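Local coordinates for conserved protein O27018 (Methanothermobacter thermautotrophicus, PDB 3BEY) that is of uncertain function but belongs to the AhpD-like carboxymuconolactone decarboxylase family and may have peroxiredoxin-type activity, at residues S45-C50 with A76-I81; T33-L38 with A64-G69; E59-A64 with G69-A74. All coordinates share one frame; numbering follows the deposited sequence.

Interaction 1: residues S45-C50 with A76-I81; sequences SVAVRC and AVAALI
Ala78 sets its single methyl against Val46 and Ala47, and this small cluster marks a close crossing of two helices in the all-helical, AhpD-like fold. Helix 34-47 ends here against the middle of helix 68-90, and alanine on both sides lets the backbones come together: the CA atoms of Ala47 and Ala78 are 4.9 Å apart. The methyl of Ala78 is received by two successive residues. On one of them its CB lies 3.9 Å from CG1 of Val46; on the other it rests 3.8 Å from the backbone N of Ala47, with the CB atoms of Ala47 and Ala78 3.9 Å apart. Of its two branches Val46 turns CG1 to the alanine, a chi1 of 169° swinging it to the far side of the CA-CB bond from the backbone N. All three residues are buried, and their meeting is wholly apolar.

In the next shell, Val46 also packs on Ala75 of the same long helix and on Thr54 of helix 51-62, while Ala86 of a third subunit covers it further. The chain then leaves helix 34-47 through a Schellman motif. Arg49 takes the positive phi, and two backbone bonds reach back into the final turn: from Arg49 N to Val46 O at 2.9 Å, and from Cys50 N to Ser45 O at 3.0 Å. The carbonyl of Arg49 accepts a hydrogen bond from Arg49 of a fourth subunit, so the turn is also an assembly contact. This sharp exit delivers Cys50 to the N-cap of helix 51-62, where its SG is joined to SG of Cys53 in a disulfide, a CXXC pair consistent with the redox chemistry of AhpD-like proteins, and its backbone O is hydrogen-bonded to OG1 of Thr54.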
loop_
_atom_site.group_PDB
_atom_site.type_symbol
_atom_site.label_atom_id
_atom_site.label_comp_id
_atom_site.label_asym_id
_atom_site.label_seq_id
_atom_site.Cartn_x
_atom_site.Cartn_y
_atom_site.Cartn_z
ATOM N N SER D 45 -7.899 -6.695 6.922
ATOM C CA SER D 45 -7.420 -5.590 7.754
ATOM C C SER D 45 -5.920 -5.723 7.910
ATOM O O SER D 45 -5.194 -4.728 7.909
ATOM C CB SER D 45 -8.053 -5.635 9.149
ATOM O OG SER D 45 -9.461 -5.516 9.074
ATOM N N VAL D 46 -5.476 -6.971 8.046
ATOM C CA VAL D 46 -4.071 -7.289 8.220
ATOM C C VAL D 46 -3.283 -7.074 6.927
ATOM O O VAL D 46 -2.189 -6.510 6.954
ATOM C CB VAL D 46 -3.902 -8.757 8.708
ATOM C CG1 VAL D 46 -2.437 -9.197 8.631
ATOM C CG2 VAL D 46 -4.397 -8.866 10.146
ATOM N N ALA D 47 -3.850 -7.523 5.806
ATOM C CA ALA D 47 -3.216 -7.405 4.498
ATOM C C ALA D 47 -3.006 -5.945 4.126
ATOM O O ALA D 47 -2.007 -5.585 3.510
ATOM C CB ALA D 47 -4.072 -8.086 3.443
ATOM N N VAL D 48 -3.964 -5.115 4.508
ATOM C CA VAL D 48 -3.922 -3.688 4.237
ATOM C C VAL D 48 -3.144 -2.955 5.341
ATOM O O VAL D 48 -2.921 -1.753 5.277
ATOM C CB VAL D 48 -5.377 -3.184 4.105
ATOM C CG1 VAL D 48 -5.550 -1.821 4.709
ATOM C CG2 VAL D 48 -5.769 -3.196 2.638
ATOM N N ARG D 49 -2.711 -3.706 6.345
ATOM C CA ARG D 49 -1.943 -3.163 7.466
ATOM C C ARG D 49 -2.583 -1.984 8.210
ATOM O O ARG D 49 -1.962 -0.939 8.411
ATOM C CB ARG D 49 -0.515 -2.805 7.005
ATOM C CG ARG D 49 0.454 -3.998 7.051
ATOM C CD ARG D 49 1.872 -3.686 6.529
ATOM N NE ARG D 49 2.457 -2.456 7.075
ATOM C CZ ARG D 49 2.743 -2.247 8.358
ATOM N NH1 ARG D 49 3.262 -1.088 8.738
ATOM N NH2 ARG D 49 2.516 -3.191 9.261
ATOM N N CYS D 50 -3.839 -2.156 8.612
ATOM C CA CYS D 50 -4.532 -1.127 9.371
ATOM C C CYS D 50 -4.761 -1.682 10.769
ATOM O O CYS D 50 -5.639 -2.517 10.975
ATOM C CB CYS D 50 -5.869 -0.752 8.720
ATOM S SG CYS D 50 -6.955 0.162 9.859
ATOM N N ALA D 76 -2.332 -15.184 8.732
ATOM C CA ALA D 76 -1.275 -15.946 8.080
ATOM C C ALA D 76 -1.477 -15.994 6.565
ATOM O O ALA D 76 -0.509 -15.963 5.801
ATOM C CB ALA D 76 -1.233 -17.356 8.640
ATOM N N VAL D 77 -2.732 -16.083 6.134
ATOM C CA VAL D 77 -3.030 -16.118 4.709
ATOM C C VAL D 77 -2.796 -14.723 4.118
ATOM O O VAL D 77 -2.381 -14.590 2.962
ATOM C CB VAL D 77 -4.497 -16.558 4.448
ATOM C CG1 VAL D 77 -4.802 -16.508 2.954
ATOM C CG2 VAL D 77 -4.717 -17.971 4.976
ATOM N N ALA D 78 -3.071 -13.687 4.909
ATOM C CA ALA D 78 -2.859 -12.324 4.449
ATOM C C ALA D 78 -1.366 -12.144 4.203
ATOM O O ALA D 78 -0.960 -11.526 3.220
ATOM C CB ALA D 78 -3.340 -11.315 5.498
ATOM N N ALA D 79 -0.563 -12.694 5.110
ATOM C CA ALA D 79 0.888 -12.609 5.030
ATOM C C ALA D 79 1.408 -13.328 3.785
ATOM O O ALA D 79 2.292 -12.831 3.086
ATOM C CB ALA D 79 1.501 -13.216 6.280
ATOM N N LEU D 80 0.842 -14.497 3.521
ATOM C CA LEU D 80 1.207 -15.309 2.365
ATOM C C LEU D 80 0.914 -14.569 1.063
ATOM O O LEU D 80 1.737 -14.548 0.146
ATOM C CB LEU D 80 0.422 -16.625 2.388
ATOM C CG LEU D 80 0.665 -17.585 1.225
ATOM C CD1 LEU D 80 2.061 -18.187 1.341
ATOM C CD2 LEU D 80 -0.385 -18.684 1.236
ATOM N N ILE D 81 -0.267 -13.973 0.983
ATOM C CA ILE D 81 -0.662 -13.224 -0.203
ATOM C C ILE D 81 0.197 -11.965 -0.349
ATOM O O ILE D 81 0.461 -11.491 -1.460
ATOM C CB ILE D 81 -2.145 -12.814 -0.127
ATOM C CG1 ILE D 81 -3.017 -14.063 -0.125
ATOM C CG2 ILE D 81 -2.512 -11.949 -1.298
ATOM C CD1 ILE D 81 -2.748 -15.003 -1.275
#

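Interaction 2: residues T33-L38 with A64-G69; sequences TEREKL and AGITEG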
loop_
_atom_site.group_PDB
_atom_site.type_symbol
_atom_site.label_atom_id
_atom_site.label_comp_id
_atom_site.label_asym_id
_atom_site.label_seq_id
_atom_site.Cartn_x
_atom_site.Cartn_y
_atom_site.Cartn_z
ATOM N N THR D 33 -21.516 -16.679 4.867
ATOM C CA THR D 33 -21.957 -16.781 6.248
ATOM C C THR D 33 -21.239 -15.710 7.063
ATOM O O THR D 33 -20.164 -15.232 6.676
ATOM C CB THR D 33 -21.588 -18.144 6.855
ATOM O OG1 THR D 33 -20.170 -18.199 7.071
ATOM C CG2 THR D 33 -22.000 -19.285 5.918
ATOM N N GLU D 34 -21.834 -15.341 8.193
ATOM C CA GLU D 34 -21.266 -14.338 9.083
ATOM C C GLU D 34 -19.844 -14.733 9.498
ATOM O O GLU D 34 -18.969 -13.889 9.675
ATOM C CB GLU D 34 -22.144 -14.211 10.332
ATOM C CG GLU D 34 -21.792 -13.042 11.238
ATOM C CD GLU D 34 -22.409 -13.173 12.620
ATOM O OE1 GLU D 34 -22.511 -12.146 13.327
ATOM O OE2 GLU D 34 -22.780 -14.306 13.003
ATOM N N ARG D 35 -19.621 -16.025 9.665
ATOM C CA ARG D 35 -18.315 -16.511 10.058
ATOM C C ARG D 35 -17.269 -16.160 8.997
ATOM O O ARG D 35 -16.207 -15.621 9.304
ATOM C CB ARG D 35 -18.371 -18.028 10.257
ATOM C CG ARG D 35 -17.030 -18.670 10.508
ATOM C CD ARG D 35 -17.177 -20.164 10.710
ATOM N NE ARG D 35 -15.888 -20.850 10.659
ATOM C CZ ARG D 35 -15.019 -20.901 11.663
ATOM N NH1 ARG D 35 -13.872 -21.547 11.505
ATOM N NH2 ARG D 35 -15.302 -20.330 12.826
ATOM N N GLU D 36 -17.585 -16.463 7.744
ATOM C CA GLU D 36 -16.667 -16.209 6.649
ATOM C C GLU D 36 -16.367 -14.721 6.478
ATOM O O GLU D 36 -15.209 -14.333 6.330
ATOM C CB GLU D 36 -17.234 -16.826 5.371
ATOM C CG GLU D 36 -17.533 -18.311 5.553
ATOM C CD GLU D 36 -18.357 -18.909 4.425
ATOM O OE1 GLU D 36 -19.326 -18.254 3.974
ATOM O OE2 GLU D 36 -18.042 -20.047 4.000
ATOM N N LYS D 37 -17.403 -13.889 6.531
ATOM C CA LYS D 37 -17.218 -12.447 6.401
ATOM C C LYS D 37 -16.376 -11.859 7.541
ATOM O O LYS D 37 -15.627 -10.901 7.336
ATOM C CB LYS D 37 -18.574 -11.751 6.316
ATOM C CG LYS D 37 -19.306 -12.040 5.001
ATOM C CD LYS D 37 -20.764 -11.595 5.042
ATOM C CE LYS D 37 -21.579 -12.462 6.002
ATOM N NZ LYS D 37 -23.015 -12.115 5.993
ATOM N N LEU D 38 -16.482 -12.437 8.733
ATOM C CA LEU D 38 -15.707 -11.964 9.878
ATOM C C LEU D 38 -14.229 -12.313 9.694
ATOM O O LEU D 38 -13.362 -11.464 9.881
ATOM C CB LEU D 38 -16.233 -12.577 11.184
ATOM C CG LEU D 38 -17.570 -12.013 11.678
ATOM C CD1 LEU D 38 -18.088 -12.849 12.832
ATOM C CD2 LEU D 38 -17.396 -10.560 12.103
ATOM N N ALA D 64 -18.218 -13.028 18.359
ATOM C CA ALA D 64 -19.054 -13.873 17.515
ATOM C C ALA D 64 -18.681 -15.333 17.723
ATOM O O ALA D 64 -19.224 -16.221 17.071
ATOM C CB ALA D 64 -18.877 -13.497 16.049
ATOM N N GLY D 65 -17.725 -15.574 18.614
ATOM C CA GLY D 65 -17.336 -16.937 18.906
ATOM C C GLY D 65 -16.181 -17.516 18.128
ATOM O O GLY D 65 -15.943 -18.721 18.188
ATOM N N ILE D 66 -15.460 -16.679 17.393
ATOM C CA ILE D 66 -14.318 -17.164 16.634
ATOM C C ILE D 66 -13.076 -17.077 17.522
ATOM O O ILE D 66 -12.848 -16.062 18.179
ATOM C CB ILE D 66 -14.119 -16.326 15.343
ATOM C CG1 ILE D 66 -15.373 -16.445 14.470
ATOM C CG2 ILE D 66 -12.883 -16.803 14.584
ATOM C CD1 ILE D 66 -15.277 -15.758 13.134
ATOM N N THR D 67 -12.283 -18.142 17.550
ATOM C CA THR D 67 -11.074 -18.183 18.374
ATOM C C THR D 67 -9.910 -17.397 17.780
ATOM O O THR D 67 -9.889 -17.112 16.579
ATOM C CB THR D 67 -10.590 -19.627 18.583
ATOM O OG1 THR D 67 -9.427 -19.628 19.423
ATOM C CG2 THR D 67 -10.230 -20.260 17.252
ATOM N N GLU D 68 -8.939 -17.057 18.625
ATOM C CA GLU D 68 -7.765 -16.320 18.180
ATOM C C GLU D 68 -6.933 -17.219 17.276
ATOM O O GLU D 68 -6.128 -16.743 16.478
ATOM C CB GLU D 68 -6.918 -15.879 19.378
ATOM C CG GLU D 68 -7.648 -14.981 20.365
ATOM C CD GLU D 68 -6.769 -14.544 21.524
ATOM O OE1 GLU D 68 -6.195 -15.426 22.199
ATOM O OE2 GLU D 68 -6.654 -13.320 21.763
ATOM N N GLY D 69 -7.137 -18.525 17.405
ATOM C CA GLY D 69 -6.391 -19.466 16.594
ATOM C C GLY D 69 -6.822 -19.433 15.145
ATOM O O GLY D 69 -5.992 -19.460 14.236
#
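Leu38 and Ala64 approach each other unusually closely for two aliphatic groups, CD1 of the leucine lying 3.4 Å from CB of the alanine, a short separation that may partly reflect coordinate error. The alanine approaches one tip of the leucine fork, whereas Ile66 reaches lower on the same side chain, its CD1 lying 3.9 Å from CB of Leu38 and 4.1 Å from CD1. The two larger side chains cross at a slant, so the end of Ile66 lies beside the base of Leu38. The isoleucine is extended, with chi2 at -176°, and this stretches CD1 far enough to sit 3.9 Å from the carbonyl O of Arg35 as well.

Arg35 closes one margin of the contact. Its aliphatic chain runs out almost straight, and NH2 of the guanidinium comes to 4.2 Å from CG1 of Ile66, approaching obliquely. The charge is engaged by others: NH1 forms a salt bridge with Glu70 of the same chain, and NE forms one with Glu36 of a second subunit. That exchange is reciprocal, since Glu36 of this chain receives NE of Arg35 from the second subunit.

Both pieces of backbone are fixed by helix-end motifs. Thr33 and Glu36 form a capping box: Glu36 N donates to OG1 of Thr33, and Thr33 N donates at 2.8 Å to OE1 of Glu36, on the anti side of the carboxylate and 26° out of its plane. In the other segment, Gly65 has the positive phi of a Schellman motif, and Thr67 caps the following helix through its OG1, which accepts from Gly69 N. The link between helices 51-62 and 68-90 thus folds Ile66, just after the Schellman glycine, onto the start of helix 34-47 in an AhpD-like bundle.

Interaction 3: residues E59-A64 with G69-A74; sequences EEALEA and GELAEA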
loop_
_atom_site.group_PDB
_atom_site.type_symbol
_atom_site.label_atom_id
_atom_site.label_comp_id
_atom_site.label_asym_id
_atom_site.label_seq_id
_atom_site.Cartn_x
_atom_site.Cartn_y
_atom_site.Cartn_z
ATOM N N GLU D 59 -12.322 -8.083 17.433
ATOM C CA GLU D 59 -13.254 -8.105 18.543
ATOM C C GLU D 59 -14.628 -8.630 18.141
ATOM O O GLU D 59 -15.185 -9.509 18.814
ATOM C CB GLU D 59 -13.380 -6.717 19.155
ATOM C CG GLU D 59 -12.489 -6.536 20.359
ATOM C CD GLU D 59 -12.695 -7.637 21.388
ATOM O OE1 GLU D 59 -13.832 -7.799 21.883
ATOM O OE2 GLU D 59 -11.715 -8.341 21.708
ATOM N N GLU D 60 -15.171 -8.106 17.045
ATOM C CA GLU D 60 -16.475 -8.558 16.574
ATOM C C GLU D 60 -16.403 -10.037 16.225
ATOM O O GLU D 60 -17.385 -10.758 16.360
ATOM C CB GLU D 60 -16.915 -7.736 15.362
ATOM C CG GLU D 60 -17.012 -6.254 15.677
ATOM C CD GLU D 60 -17.288 -5.391 14.467
ATOM O OE1 GLU D 60 -16.579 -5.545 13.446
ATOM O OE2 GLU D 60 -18.202 -4.542 14.543
ATOM N N ALA D 61 -15.231 -10.491 15.794
ATOM C CA ALA D 61 -15.049 -11.896 15.450
ATOM C C ALA D 61 -14.997 -12.740 16.726
ATOM O O ALA D 61 -15.495 -13.870 16.762
ATOM C CB ALA D 61 -13.770 -12.081 14.638
ATOM N N LEU D 62 -14.378 -12.189 17.766
ATOM C CA LEU D 62 -14.284 -12.873 19.052
ATOM C C LEU D 62 -15.656 -12.875 19.722
ATOM O O LEU D 62 -16.084 -13.879 20.279
ATOM C CB LEU D 62 -13.273 -12.165 19.957
ATOM C CG LEU D 62 -11.855 -12.723 20.046
ATOM C CD1 LEU D 62 -11.478 -13.403 18.754
ATOM C CD2 LEU D 62 -10.893 -11.588 20.371
ATOM N N GLU D 63 -16.344 -11.744 19.649
ATOM C CA GLU D 63 -17.661 -11.627 20.248
ATOM C C GLU D 63 -18.676 -12.462 19.473
ATOM O O GLU D 63 -19.835 -12.606 19.884
ATOM C CB GLU D 63 -18.065 -10.153 20.302
ATOM C CG GLU D 63 -17.035 -9.323 21.068
ATOM C CD GLU D 63 -17.411 -7.865 21.225
ATOM O OE1 GLU D 63 -17.739 -7.216 20.209
ATOM O OE2 GLU D 63 -17.360 -7.366 22.372
ATOM N N ALA D 64 -18.218 -13.028 18.359
ATOM C CA ALA D 64 -19.054 -13.873 17.515
ATOM C C ALA D 64 -18.681 -15.333 17.723
ATOM O O ALA D 64 -19.224 -16.221 17.071
ATOM C CB ALA D 64 -18.877 -13.497 16.049
ATOM N N GLY D 69 -7.137 -18.525 17.405
ATOM C CA GLY D 69 -6.391 -19.466 16.594
ATOM C C GLY D 69 -6.822 -19.433 15.145
ATOM O O GLY D 69 -5.992 -19.460 14.236
ATOM N N GLU D 70 -8.129 -19.382 14.919
ATOM C CA GLU D 70 -8.643 -19.342 13.565
ATOM C C GLU D 70 -8.332 -17.973 12.972
ATOM O O GLU D 70 -8.099 -17.833 11.777
ATOM C CB GLU D 70 -10.149 -19.609 13.579
ATOM C CG GLU D 70 -10.494 -21.009 14.099
ATOM C CD GLU D 70 -11.976 -21.192 14.412
ATOM O OE1 GLU D 70 -12.487 -20.487 15.312
ATOM O OE2 GLU D 70 -12.625 -22.043 13.756
ATOM N N LEU D 71 -8.310 -16.967 13.833
ATOM C CA LEU D 71 -8.023 -15.610 13.422
ATOM C C LEU D 71 -6.557 -15.472 12.994
ATOM O O LEU D 71 -6.246 -14.795 12.009
ATOM C CB LEU D 71 -8.336 -14.667 14.579
ATOM C CG LEU D 71 -9.354 -13.557 14.340
ATOM C CD1 LEU D 71 -10.559 -14.077 13.565
ATOM C CD2 LEU D 71 -9.774 -12.988 15.689
ATOM N N ALA D 72 -5.657 -16.122 13.732
ATOM C CA ALA D 72 -4.236 -16.059 13.413
ATOM C C ALA D 72 -3.960 -16.702 12.060
ATOM O O ALA D 72 -3.017 -16.320 11.366
ATOM C CB ALA D 72 -3.420 -16.747 14.491
ATOM N N GLU D 73 -4.781 -17.686 11.696
ATOM C CA GLU D 73 -4.645 -18.385 10.421
ATOM C C GLU D 73 -5.122 -17.477 9.301
ATOM O O GLU D 73 -4.584 -17.509 8.198
ATOM C CB GLU D 73 -5.466 -19.674 10.436
ATOM C CG GLU D 73 -5.691 -20.316 9.066
ATOM C CD GLU D 73 -4.399 -20.706 8.356
ATOM O OE1 GLU D 73 -3.305 -20.551 8.947
ATOM O OE2 GLU D 73 -4.491 -21.167 7.198
ATOM N N ALA D 74 -6.140 -16.675 9.596
ATOM C CA ALA D 74 -6.683 -15.734 8.634
ATOM C C ALA D 74 -5.588 -14.734 8.297
ATOM O O ALA D 74 -5.381 -14.398 7.138
ATOM C CB ALA D 74 -7.889 -15.010 9.225
#
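Leu71 meets Ala61 and Leu62 through methyl groups alone; no flat group lies between them, and the planar carboxylates of Glu59, Glu60 and Glu70 take no part in the junction. Each has partners of its own. OE1 of Glu60 forms salt bridges with Arg27 and Arg56, OE1 of Glu70 accepts from the backbone N of Thr67, its other oxygen being the one taken by Arg35, and OE2 of Glu59 pairs with Arg95 of a third subunit.

The two branches of Leu71 divide the work. CD1 lies against the methyl of Ala61, 3.9 Å from its CB, while CD2 approaches Leu62 more tightly, 3.5 Å from its CD1. The two leucines cross at a slant, meeting by one methyl each. Neither has a relaxed first torsion: chi1 is -122° in Leu71, which nearly eclipses CG with the hydrogen on CA, and -98° in Leu62. Both departures may reflect strain or imprecise placement at this resolution.

The motif is a helical hairpin: helix 51-62 and helix 68-90 are successive in the AhpD-like fold, joined by a short connection, and Ala61 and Leu71 are the nearest pair across it, their CA atoms 8.2 Å apart. Leu71 also reaches a third helix, packing on Leu39 and Val42 of helix 34-47. A third subunit adds Ile93 to the surroundings of Leu71 and brings Arg95 against Leu62.

How the interactions relate
From the N terminus, helix 34-47 gives its start to interaction 2 and its end to interaction 1. Helix 51-62 follows, carrying the first segment of interaction 3. The turn before helix 68-90 then completes interaction 2, its first turns interaction 3 and its middle interaction 1. Interaction 3 closes the shortest loop and lies wholly within the larger one closed by interaction 1; interaction 2 crosses both. Interactions 2 and 3 share Ala64 and Gly69 and adjoin directly through Ile66 and Leu71. Interaction 1 makes no touch with interaction 2, their centres about 16 Å apart, but follows closely on interaction 3 along helix 68-90. Together they tie three helices into one bundle.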